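Local structure of putative CRISPR-associated endoribonuclease-like protein Cas6nc (Pyrococcus horikoshii, 3QJL) at residues 6-11 with 78-83; 125-130 with 210-215; 136-141 with 161-166. The protein binds CRISPR RNA and belongs to the Cas6 family of antiviral CRISPR defence, resembling its endoribonucleases. All coordinates share one frame; numbering follows the deposited sequence.

Contact 1 of 3, residues 6-11 with 78-83. With nucleotides of chain B.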
loop_
_atom_site.group_PDB
_atom_site.type_symbol
_atom_site.label_atom_id
_atom_site.label_comp_id
_atom_site.label_asym_id
_atom_site.label_seq_id
_atom_site.Cartn_x
_atom_site.Cartn_y
_atom_site.Cartn_z
ATOM N N ARG A 6 -21.801 -11.094 12.305
ATOM C CA ARG A 6 -20.415 -10.687 12.347
ATOM C C ARG A 6 -20.198 -9.997 13.685
ATOM O O ARG A 6 -21.019 -9.190 14.096
ATOM C CB ARG A 6 -20.136 -9.733 11.187
ATOM C CG ARG A 6 -18.788 -9.067 11.258
ATOM C CD ARG A 6 -18.475 -8.274 9.993
ATOM N NE ARG A 6 -18.475 -9.086 8.776
ATOM C CZ ARG A 6 -17.733 -8.814 7.706
ATOM N NH1 ARG A 6 -16.928 -7.762 7.713
ATOM N NH2 ARG A 6 -17.785 -9.594 6.636
ATOM N N ILE A 7 -19.112 -10.305 14.377
ATOM C CA ILE A 7 -18.891 -9.690 15.681
ATOM C C ILE A 7 -17.587 -8.899 15.795
ATOM O O ILE A 7 -16.605 -9.179 15.109
ATOM C CB ILE A 7 -18.964 -10.722 16.830
ATOM C CG1 ILE A 7 -17.988 -11.874 16.586
ATOM C CG2 ILE A 7 -20.360 -11.254 16.968
ATOM C CD1 ILE A 7 -17.879 -12.830 17.757
ATOM N N GLU A 8 -17.597 -7.904 16.672
ATOM C CA GLU A 8 -16.396 -7.190 17.029
ATOM C C GLU A 8 -15.997 -7.527 18.448
ATOM O O GLU A 8 -16.736 -7.264 19.389
ATOM C CB GLU A 8 -16.614 -5.690 16.909
ATOM C CG GLU A 8 -15.553 -4.869 17.612
ATOM C CD GLU A 8 -15.668 -3.398 17.292
ATOM O OE1 GLU A 8 -14.756 -2.626 17.673
ATOM O OE2 GLU A 8 -16.669 -3.018 16.644
ATOM N N VAL A 9 -14.818 -8.110 18.591
ATOM C CA VAL A 9 -14.238 -8.418 19.883
ATOM C C VAL A 9 -13.203 -7.359 20.230
ATOM O O VAL A 9 -12.206 -7.235 19.539
ATOM C CB VAL A 9 -13.490 -9.752 19.810
ATOM C CG1 VAL A 9 -12.809 -10.056 21.133
ATOM C CG2 VAL A 9 -14.425 -10.873 19.372
ATOM N N LYS A 10 -13.417 -6.594 21.294
ATOM C CA LYS A 10 -12.408 -5.627 21.717
ATOM C C LYS A 10 -11.348 -6.280 22.590
ATOM O O LYS A 10 -11.654 -7.092 23.443
ATOM C CB LYS A 10 -13.046 -4.441 22.439
ATOM C CG LYS A 10 -13.617 -3.388 21.509
ATOM C CD LYS A 10 -13.953 -2.119 22.272
ATOM C CE LYS A 10 -14.434 -1.002 21.346
ATOM N NZ LYS A 10 -13.308 -0.230 20.720
ATOM N N LEU A 11 -10.089 -5.938 22.363
ATOM C CA LEU A 11 -9.016 -6.496 23.168
ATOM C C LEU A 11 -8.216 -5.393 23.837
ATOM O O LEU A 11 -8.031 -4.304 23.276
ATOM C CB LEU A 11 -8.106 -7.370 22.321
ATOM C CG LEU A 11 -8.785 -8.592 21.721
ATOM C CD1 LEU A 11 -8.075 -8.998 20.472
ATOM C CD2 LEU A 11 -8.808 -9.736 22.712
ATOM N N ASP A 78 -7.363 0.275 23.070
ATOM C CA ASP A 78 -7.713 -1.102 22.734
ATOM C C ASP A 78 -7.518 -1.416 21.246
ATOM O O ASP A 78 -7.205 -0.542 20.439
ATOM C CB ASP A 78 -9.160 -1.406 23.137
ATOM C CG ASP A 78 -10.168 -0.518 22.416
ATOM O OD1 ASP A 78 -10.290 -0.624 21.169
ATOM O OD2 ASP A 78 -10.845 0.286 23.093
ATOM N N VAL A 79 -7.736 -2.679 20.900
ATOM C CA VAL A 79 -7.669 -3.140 19.527
ATOM C C VAL A 79 -8.897 -4.000 19.257
ATOM O O VAL A 79 -9.413 -4.626 20.169
ATOM C CB VAL A 79 -6.404 -3.973 19.300
ATOM C CG1 VAL A 79 -5.182 -3.111 19.446
ATOM C CG2 VAL A 79 -6.339 -5.134 20.282
ATOM N N SER A 80 -9.362 -4.057 18.018
ATOM C CA SER A 80 -10.536 -4.860 17.711
ATOM C C SER A 80 -10.147 -6.033 16.835
ATOM O O SER A 80 -9.128 -6.003 16.161
ATOM C CB SER A 80 -11.596 -4.018 17.010
ATOM O OG SER A 80 -11.396 -2.661 17.313
ATOM N N LEU A 81 -10.949 -7.080 16.866
ATOM C CA LEU A 81 -10.746 -8.208 15.986
ATOM C C LEU A 81 -12.103 -8.623 15.469
ATOM O O LEU A 81 -12.950 -9.029 16.250
ATOM C CB LEU A 81 -10.141 -9.345 16.784
ATOM C CG LEU A 81 -10.150 -10.717 16.134
ATOM C CD1 LEU A 81 -8.932 -10.884 15.260
ATOM C CD2 LEU A 81 -10.174 -11.784 17.205
ATOM N N TYR A 82 -12.322 -8.542 14.165
ATOM C CA TYR A 82 -13.636 -8.858 13.620
ATOM C C TYR A 82 -13.713 -10.303 13.178
ATOM O O TYR A 82 -12.773 -10.813 12.582
ATOM C CB TYR A 82 -13.956 -7.938 12.455
ATOM C CG TYR A 82 -13.995 -6.503 12.877
ATOM C CD1 TYR A 82 -12.863 -5.710 12.802
ATOM C CD2 TYR A 82 -15.155 -5.943 13.373
ATOM C CE1 TYR A 82 -12.892 -4.397 13.198
ATOM C CE2 TYR A 82 -15.190 -4.631 13.769
ATOM C CZ TYR A 82 -14.058 -3.862 13.681
ATOM O OH TYR A 82 -14.092 -2.550 14.082
ATOM N N ILE A 83 -14.832 -10.958 13.474
ATOM C CA ILE A 83 -15.019 -12.367 13.150
ATOM C C ILE A 83 -16.321 -12.510 12.383
ATOM O O ILE A 83 -17.277 -11.810 12.676
ATOM C CB ILE A 83 -15.069 -13.202 14.442
ATOM C CG1 ILE A 83 -13.827 -12.921 15.287
ATOM C CG2 ILE A 83 -15.193 -14.692 14.143
ATOM C CD1 ILE A 83 -13.684 -13.808 16.491
ATOM O "O5'" G B 1 -17.922 -1.159 13.477
ATOM C "C5'" G B 1 -17.610 0.005 12.713
ATOM C "C4'" G B 1 -16.237 -0.088 12.087
ATOM O "O4'" G B 1 -15.959 -1.483 11.774
ATOM C "C3'" G B 1 -16.062 0.690 10.781
ATOM O "O3'" G B 1 -14.709 1.166 10.667
ATOM C "C2'" G B 1 -16.320 -0.383 9.718
ATOM O "O2'" G B 1 -15.739 -0.125 8.453
ATOM C "C1'" G B 1 -15.722 -1.627 10.385
ATOM N N9 G B 1 -16.326 -2.897 9.946
ATOM C C8 G B 1 -15.693 -4.118 9.906
ATOM N N7 G B 1 -16.451 -5.088 9.474
ATOM C C5 G B 1 -17.668 -4.477 9.217
ATOM C C6 G B 1 -18.878 -5.031 8.730
ATOM O O6 G B 1 -19.109 -6.205 8.419
ATOM N N1 G B 1 -19.886 -4.075 8.611
ATOM C C2 G B 1 -19.749 -2.746 8.921
ATOM N N2 G B 1 -20.841 -1.983 8.734
ATOM N N3 G B 1 -18.620 -2.216 9.379
ATOM C C4 G B 1 -17.621 -3.127 9.505
#

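Contact 2 of 3, residues 125-130 with 210-215. With nucleotides of chain B.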
loop_
_atom_site.group_PDB
_atom_site.type_symbol
_atom_site.label_atom_id
_atom_site.label_comp_id
_atom_site.label_asym_id
_atom_site.label_seq_id
_atom_site.Cartn_x
_atom_site.Cartn_y
_atom_site.Cartn_z
ATOM N N GLY A 125 -25.199 -5.171 -3.360
ATOM C CA GLY A 125 -25.804 -4.808 -4.631
ATOM C C GLY A 125 -25.455 -5.781 -5.742
ATOM O O GLY A 125 -24.881 -6.847 -5.493
ATOM N N LYS A 126 -25.760 -5.400 -6.980
ATOM C CA LYS A 126 -25.347 -6.194 -8.133
ATOM C C LYS A 126 -23.828 -6.222 -8.206
ATOM O O LYS A 126 -23.223 -7.266 -8.466
ATOM C CB LYS A 126 -25.929 -5.627 -9.433
ATOM C CG LYS A 126 -27.401 -5.963 -9.648
ATOM C CD LYS A 126 -27.628 -6.786 -10.920
ATOM C CE LYS A 126 -28.869 -7.675 -10.783
ATOM N NZ LYS A 126 -30.023 -6.950 -10.178
ATOM N N GLU A 127 -23.221 -5.060 -7.982
ATOM C CA GLU A 127 -21.773 -4.947 -7.899
ATOM C C GLU A 127 -21.373 -4.374 -6.555
ATOM O O GLU A 127 -22.005 -3.448 -6.052
ATOM C CB GLU A 127 -21.242 -4.026 -8.987
ATOM C CG GLU A 127 -21.202 -4.619 -10.362
ATOM C CD GLU A 127 -20.963 -3.552 -11.396
ATOM O OE1 GLU A 127 -20.984 -2.358 -11.008
ATOM O OE2 GLU A 127 -20.756 -3.898 -12.581
ATOM N N ASN A 128 -20.304 -4.906 -5.987
ATOM C CA ASN A 128 -19.838 -4.430 -4.705
ATOM C C ASN A 128 -18.354 -4.113 -4.721
ATOM O O ASN A 128 -17.578 -4.788 -5.401
ATOM C CB ASN A 128 -20.146 -5.476 -3.652
ATOM C CG ASN A 128 -21.625 -5.806 -3.598
ATOM O OD1 ASN A 128 -22.443 -4.956 -3.240
ATOM N ND2 ASN A 128 -21.980 -7.035 -3.965
ATOM N N VAL A 129 -17.963 -3.069 -3.994
ATOM C CA VAL A 129 -16.556 -2.737 -3.868
ATOM C C VAL A 129 -16.056 -3.177 -2.522
ATOM O O VAL A 129 -16.375 -2.559 -1.511
ATOM C CB VAL A 129 -16.314 -1.243 -3.969
ATOM C CG1 VAL A 129 -14.818 -0.955 -3.850
ATOM C CG2 VAL A 129 -16.864 -0.713 -5.279
ATOM N N PHE A 130 -15.249 -4.227 -2.507
ATOM C CA PHE A 130 -14.762 -4.781 -1.259
ATOM C C PHE A 130 -13.360 -4.302 -1.011
ATOM O O PHE A 130 -12.589 -4.111 -1.948
ATOM C CB PHE A 130 -14.742 -6.306 -1.301
ATOM C CG PHE A 130 -16.096 -6.937 -1.319
ATOM C CD1 PHE A 130 -16.857 -7.007 -0.167
ATOM C CD2 PHE A 130 -16.596 -7.484 -2.482
ATOM C CE1 PHE A 130 -18.092 -7.610 -0.178
ATOM C CE2 PHE A 130 -17.829 -8.070 -2.504
ATOM C CZ PHE A 130 -18.582 -8.139 -1.349
ATOM N N VAL A 210 -8.167 -3.555 -2.534
ATOM C CA VAL A 210 -9.537 -3.095 -2.682
ATOM C C VAL A 210 -9.944 -3.548 -4.065
ATOM O O VAL A 210 -9.233 -3.265 -5.019
ATOM C CB VAL A 210 -9.625 -1.578 -2.596
ATOM C CG1 VAL A 210 -10.943 -1.097 -3.160
ATOM C CG2 VAL A 210 -9.446 -1.131 -1.163
ATOM N N PHE A 211 -11.044 -4.284 -4.186
ATOM C CA PHE A 211 -11.449 -4.779 -5.497
ATOM C C PHE A 211 -12.947 -4.664 -5.721
ATOM O O PHE A 211 -13.704 -4.460 -4.778
ATOM C CB PHE A 211 -11.006 -6.219 -5.695
ATOM C CG PHE A 211 -11.593 -7.177 -4.706
ATOM C CD1 PHE A 211 -11.086 -7.268 -3.422
ATOM C CD2 PHE A 211 -12.643 -8.005 -5.067
ATOM C CE1 PHE A 211 -11.619 -8.162 -2.516
ATOM C CE2 PHE A 211 -13.181 -8.893 -4.174
ATOM C CZ PHE A 211 -12.672 -8.974 -2.890
ATOM N N ARG A 212 -13.363 -4.769 -6.980
ATOM C CA ARG A 212 -14.776 -4.748 -7.310
ATOM C C ARG A 212 -15.211 -6.128 -7.733
ATOM O O ARG A 212 -14.565 -6.767 -8.561
ATOM C CB ARG A 212 -15.105 -3.754 -8.418
ATOM C CG ARG A 212 -16.528 -3.945 -8.946
ATOM C CD ARG A 212 -16.988 -2.850 -9.887
ATOM N NE ARG A 212 -16.810 -1.533 -9.296
ATOM C CZ ARG A 212 -15.808 -0.722 -9.612
ATOM N NH1 ARG A 212 -14.914 -1.107 -10.519
ATOM N NH2 ARG A 212 -15.701 0.471 -9.034
ATOM N N TYR A 213 -16.310 -6.579 -7.143
ATOM C CA TYR A 213 -16.856 -7.887 -7.410
ATOM C C TYR A 213 -18.029 -7.685 -8.332
ATOM O O TYR A 213 -18.771 -6.728 -8.174
ATOM C CB TYR A 213 -17.334 -8.507 -6.101
ATOM C CG TYR A 213 -17.940 -9.874 -6.259
ATOM C CD1 TYR A 213 -19.225 -10.032 -6.766
ATOM C CD2 TYR A 213 -17.233 -11.011 -5.901
ATOM C CE1 TYR A 213 -19.787 -11.285 -6.916
ATOM C CE2 TYR A 213 -17.787 -12.267 -6.042
ATOM C CZ TYR A 213 -19.064 -12.400 -6.552
ATOM O OH TYR A 213 -19.613 -13.658 -6.704
ATOM N N ALA A 214 -18.187 -8.565 -9.310
ATOM C CA ALA A 214 -19.387 -8.578 -10.148
ATOM C C ALA A 214 -19.834 -10.029 -10.379
ATOM O O ALA A 214 -19.039 -10.953 -10.220
ATOM C CB ALA A 214 -19.123 -7.885 -11.461
ATOM N N GLY A 215 -21.079 -10.228 -10.804
ATOM C CA GLY A 215 -21.586 -11.575 -10.998
ATOM C C GLY A 215 -22.291 -12.215 -9.826
ATOM O O GLY A 215 -23.001 -11.543 -9.079
ATOM P P C B 5 -7.663 3.811 0.793
ATOM O OP1 C B 5 -6.528 3.254 1.568
ATOM O OP2 C B 5 -7.448 5.045 -0.002
ATOM O "O5'" C B 5 -8.290 2.677 -0.123
ATOM C "C5'" C B 5 -9.275 2.983 -1.096
ATOM C "C4'" C B 5 -8.768 2.716 -2.487
ATOM O "O4'" C B 5 -9.848 2.180 -3.296
ATOM C "C3'" C B 5 -8.238 3.937 -3.226
ATOM O "O3'" C B 5 -7.141 3.549 -4.050
ATOM C "C2'" C B 5 -9.426 4.342 -4.095
ATOM O "O2'" C B 5 -9.084 5.065 -5.254
ATOM C "C1'" C B 5 -10.041 2.987 -4.434
ATOM N N1 C B 5 -11.490 3.033 -4.710
ATOM C C2 C B 5 -11.940 2.913 -6.031
ATOM O O2 C B 5 -11.110 2.798 -6.953
ATOM N N3 C B 5 -13.272 2.936 -6.268
ATOM C C4 C B 5 -14.139 3.071 -5.256
ATOM N N4 C B 5 -15.441 3.095 -5.555
ATOM C C5 C B 5 -13.707 3.188 -3.904
ATOM C C6 C B 5 -12.387 3.158 -3.678
#

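Contact 3 of 3, residues 136-141 with 161-166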
loop_
_atom_site.group_PDB
_atom_site.type_symbol
_atom_site.label_atom_id
_atom_site.label_comp_id
_atom_site.label_asym_id
_atom_site.label_seq_id
_atom_site.Cartn_x
_atom_site.Cartn_y
_atom_site.Cartn_z
ATOM N N ILE A 136 -6.397 -11.874 1.258
ATOM C CA ILE A 136 -6.973 -12.954 0.462
ATOM C C ILE A 136 -5.887 -13.883 -0.102
ATOM O O ILE A 136 -4.938 -13.423 -0.740
ATOM C CB ILE A 136 -7.800 -12.400 -0.700
ATOM C CG1 ILE A 136 -9.153 -11.877 -0.189
ATOM C CG2 ILE A 136 -7.970 -13.466 -1.776
ATOM C CD1 ILE A 136 -9.930 -11.013 -1.173
ATOM N N VAL A 137 -6.035 -15.184 0.146
ATOM C CA VAL A 137 -5.064 -16.206 -0.242
ATOM C C VAL A 137 -5.615 -17.124 -1.344
ATOM O O VAL A 137 -6.665 -17.739 -1.172
ATOM C CB VAL A 137 -4.693 -17.100 0.965
ATOM C CG1 VAL A 137 -3.976 -18.336 0.503
ATOM C CG2 VAL A 137 -3.850 -16.354 1.969
ATOM N N VAL A 138 -4.912 -17.224 -2.469
ATOM C CA VAL A 138 -5.289 -18.183 -3.515
ATOM C C VAL A 138 -4.078 -19.004 -3.965
ATOM O O VAL A 138 -3.120 -18.452 -4.500
ATOM C CB VAL A 138 -5.925 -17.492 -4.729
ATOM C CG1 VAL A 138 -6.131 -18.496 -5.851
ATOM C CG2 VAL A 138 -7.235 -16.847 -4.331
ATOM N N ARG A 139 -4.124 -20.318 -3.741
ATOM C CA ARG A 139 -2.952 -21.168 -3.933
ATOM C C ARG A 139 -3.087 -22.148 -5.079
ATOM O O ARG A 139 -4.181 -22.595 -5.410
ATOM C CB ARG A 139 -2.627 -21.968 -2.677
ATOM C CG ARG A 139 -2.808 -21.230 -1.386
ATOM C CD ARG A 139 -2.202 -22.021 -0.253
ATOM N NE ARG A 139 -0.797 -21.691 -0.082
ATOM C CZ ARG A 139 -0.019 -22.235 0.842
ATOM N NH1 ARG A 139 -0.515 -23.148 1.669
ATOM N NH2 ARG A 139 1.253 -21.871 0.937
ATOM N N THR A 140 -1.943 -22.478 -5.663
ATOM C CA THR A 140 -1.858 -23.426 -6.750
ATOM C C THR A 140 -0.671 -24.317 -6.440
ATOM O O THR A 140 0.114 -24.023 -5.539
ATOM C CB THR A 140 -1.653 -22.705 -8.096
ATOM O OG1 THR A 140 -1.858 -23.620 -9.178
ATOM C CG2 THR A 140 -0.254 -22.130 -8.192
ATOM N N VAL A 141 -0.559 -25.419 -7.165
ATOM C CA VAL A 141 0.621 -26.276 -7.082
ATOM C C VAL A 141 1.578 -26.038 -8.255
ATOM O O VAL A 141 1.151 -25.892 -9.405
ATOM C CB VAL A 141 0.231 -27.762 -7.051
ATOM C CG1 VAL A 141 1.302 -28.607 -7.720
ATOM C CG2 VAL A 141 -0.011 -28.208 -5.624
ATOM N N MET A 161 -7.874 -15.788 -11.283
ATOM C CA MET A 161 -9.326 -15.722 -11.403
ATOM C C MET A 161 -9.948 -17.099 -11.575
ATOM O O MET A 161 -10.999 -17.385 -11.009
ATOM C CB MET A 161 -9.719 -14.830 -12.579
ATOM C CG MET A 161 -11.144 -14.352 -12.561
ATOM S SD MET A 161 -11.521 -13.418 -11.063
ATOM C CE MET A 161 -12.344 -14.664 -10.063
ATOM N N ASP A 162 -9.304 -17.953 -12.355
ATOM C CA ASP A 162 -9.862 -19.268 -12.609
ATOM C C ASP A 162 -9.712 -20.156 -11.383
ATOM O O ASP A 162 -10.586 -20.968 -11.067
ATOM C CB ASP A 162 -9.213 -19.933 -13.814
ATOM C CG ASP A 162 -9.690 -21.352 -14.000
ATOM O OD1 ASP A 162 -10.781 -21.528 -14.590
ATOM O OD2 ASP A 162 -8.998 -22.289 -13.528
ATOM N N ARG A 163 -8.601 -20.000 -10.684
ATOM C CA ARG A 163 -8.396 -20.761 -9.470
ATOM C C ARG A 163 -9.373 -20.306 -8.371
ATOM O O ARG A 163 -9.966 -21.124 -7.682
ATOM C CB ARG A 163 -6.948 -20.622 -9.023
ATOM C CG ARG A 163 -6.613 -21.387 -7.790
ATOM C CD ARG A 163 -6.644 -22.881 -8.008
ATOM N NE ARG A 163 -6.338 -23.525 -6.733
ATOM C CZ ARG A 163 -7.181 -24.281 -6.026
ATOM N NH1 ARG A 163 -8.404 -24.546 -6.485
ATOM N NH2 ARG A 163 -6.783 -24.796 -4.865
ATOM N N LEU A 164 -9.550 -18.998 -8.224
ATOM C CA LEU A 164 -10.393 -18.449 -7.172
ATOM C C LEU A 164 -11.832 -18.860 -7.379
ATOM O O LEU A 164 -12.528 -19.203 -6.428
ATOM C CB LEU A 164 -10.316 -16.923 -7.163
ATOM C CG LEU A 164 -11.270 -16.178 -6.222
ATOM C CD1 LEU A 164 -10.954 -16.467 -4.752
ATOM C CD2 LEU A 164 -11.232 -14.687 -6.504
ATOM N N ARG A 165 -12.270 -18.795 -8.632
ATOM C CA ARG A 165 -13.603 -19.205 -9.036
ATOM C C ARG A 165 -13.874 -20.638 -8.541
ATOM O O ARG A 165 -14.874 -20.901 -7.866
ATOM C CB ARG A 165 -13.692 -19.115 -10.560
ATOM C CG ARG A 165 -15.086 -18.987 -11.153
ATOM C CD ARG A 165 -15.018 -18.632 -12.656
ATOM N NE ARG A 165 -14.796 -17.198 -12.918
ATOM C CZ ARG A 165 -13.879 -16.695 -13.757
ATOM N NH1 ARG A 165 -13.058 -17.495 -14.435
ATOM N NH2 ARG A 165 -13.775 -15.379 -13.920
ATOM N N LYS A 166 -12.971 -21.561 -8.854
ATOM C CA LYS A 166 -13.125 -22.949 -8.421
ATOM C C LYS A 166 -13.069 -23.106 -6.904
ATOM O O LYS A 166 -13.785 -23.915 -6.336
ATOM C CB LYS A 166 -12.088 -23.856 -9.097
ATOM C CG LYS A 166 -12.461 -24.239 -10.512
ATOM C CD LYS A 166 -11.259 -24.591 -11.356
ATOM C CE LYS A 166 -11.659 -24.709 -12.812
ATOM N NZ LYS A 166 -10.486 -24.595 -13.718
#

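Contact 1 of 3, residues 6-11 with 78-83
E8 and Y82 face each other in a non-hydrogen-bonded pair of two antiparallel strands, and their side chains run side by side. CG of E8 is anti to the backbone N (chi1 164°), and the chain stays extended from there. Its CB touches the Y82 ring at CE2, 3.6 Å away. CG of E8 touches that same CE2, at 3.9 Å, and also nears CB of S80. The carboxylate carbon reaches the level of the Y82 hydroxyl, with E8 CD 3.7 Å from Y82 OH. At the tip the two oxygens part company. OE1 of E8 takes a weak hydrogen bond from S80 OG at 3.4 Å, and OE2 makes a salt bridge with K117 on the neighbouring strand 109-118. On the same face, K10 NZ forms a salt bridge with D78 OD1 (3.1 Å), meeting the oxygen from above the carboxylate plane.

The backbones are joined by paired N-H...O bonds at I7/I83, V9/L81 and L11/V79. The side chains of these six residues form the opposite, apolar face, where L11 CB meets V79 CG2. I7 and I83 there also pack on helix 88-100.

The polar face meets RNA at its R6 end. C8 of G1 of chain B sits over the centre of the Y82 ring, 3.8 Å above its plane. R6 NH1 donates to N7 of this guanine (3.2 Å), with N7 in the guanidinium plane. The same NH1 also bonds V239 O. The model is too tight between R6 and the guanine O6, so that approach is doubtful. The chemistry implies a two-sided sheet: apolar side chains toward helix 88-100, and on the other face charges paired within the protein beside an arginine and a tyrosine that receive the first nucleotide.

Contact 2 of 3, residues 125-130 with 210-215
The ring of F211 carries CB of F130 on one face, 3.7 Å above the plane and offset toward the rim. CG of F211 sits between the backbone N and the carbonyl carbon (chi1 61°), which swings the ring beneath its cross-strand partner. The F130 ring uses its edge instead: CE2 touches CB of Y213 at 3.7 Å, with CB in the ring plane. The F130 and F211 rings are oblique to each other, their planes 35° apart. Y213 lays its ring nearly parallel to that of F185, and its OH bonds S216 O.

Two backbone pairs join the strands. N128 and Y213 exchange hydrogen bonds, the shorter from Y213 N to N128 O (2.8 Å). F130 and F211 do the same. In the turn leading into N128, G125 N donates to N128 OD1 on a lone pair.

V129 and R212 point to the other face, toward C5 of chain B. V129 CG2 is 4.1 Å from both R212 NE and the cytosine N4. Two residues earlier on the same strand as R212, V210 CG1 touches the ribose O4' of C5 at 3.5 Å. E127 OE1 lies 4.6 Å from R212 NE, too far for a salt bridge and well out of the guanidinium plane.

On the aromatic side Y213 packs on helix 217-226, while the other side meets RNA, as expected for a ferredoxin-like sheet of the RAMP superfamily.

Contact 3 of 3, residues 136-141 with 161-166
V138 makes the apolar part of this contact, with one methyl for each of two helix residues. Its CG1 lies 3.5 Å from CG of R163, and the two side chains slide past each other in opposite directions. Its CG2 meets CD1 of L164 at 3.8 Å, the side chains crossing at about a right angle. L164 then continues onto F185 of strand 185-189. V138 and L164 are both buried.

One hydrogen bond spans the segments. R163 NE donates to the backbone carbonyl R139 O, 2.7 Å away. The oxygen sits at the edge of the guanidinium, close to its plane, and N-H...O is 156°. CG of R163 is anti to the backbone N (chi1 -179°), which sets it along V138. The bend at chi2 (68°) then turns the chain so that NE reaches the carbonyl one residue further on.

Strand 138-143 pairs with 148-153 in a two-stranded antiparallel hairpin. This hairpin is inserted between the first strand and the first helix of the C-terminal ferredoxin-like domain, 128-132 and 160-176. The contact joins the base of the hairpin, where V138 pairs with L153, to that helix.

Charges form the third group. CB of R139 points away from the helix, and its NE makes a salt bridge with D152 of the partner strand. OE1 of E230 accepts a hydrogen bond from the backbone N of R139 and forms a long, weak ion pair with R163 NH2.

Overall arrangement
The contacts follow the chain through two ferredoxin-like halves. Contact 1 lies in the N-terminal sheet and is complete before contact 2 begins. Their centres are about 25 Å apart, and the nearest atoms stay about 7 Å from each other. Contact 2 joins two strands of the C-terminal sheet, and both segments of contact 3 fall between those strands in sequence. Contacts 2 and 3 have centres about 18 Å apart and touch where F211 CE1 packs on I136 CD1 at 3.6 Å. Contacts 1 and 3 lie on opposite sides of the chain's centre. The RNA strand meets both sheets, with G1 at contact 1 and C5 at contact 2.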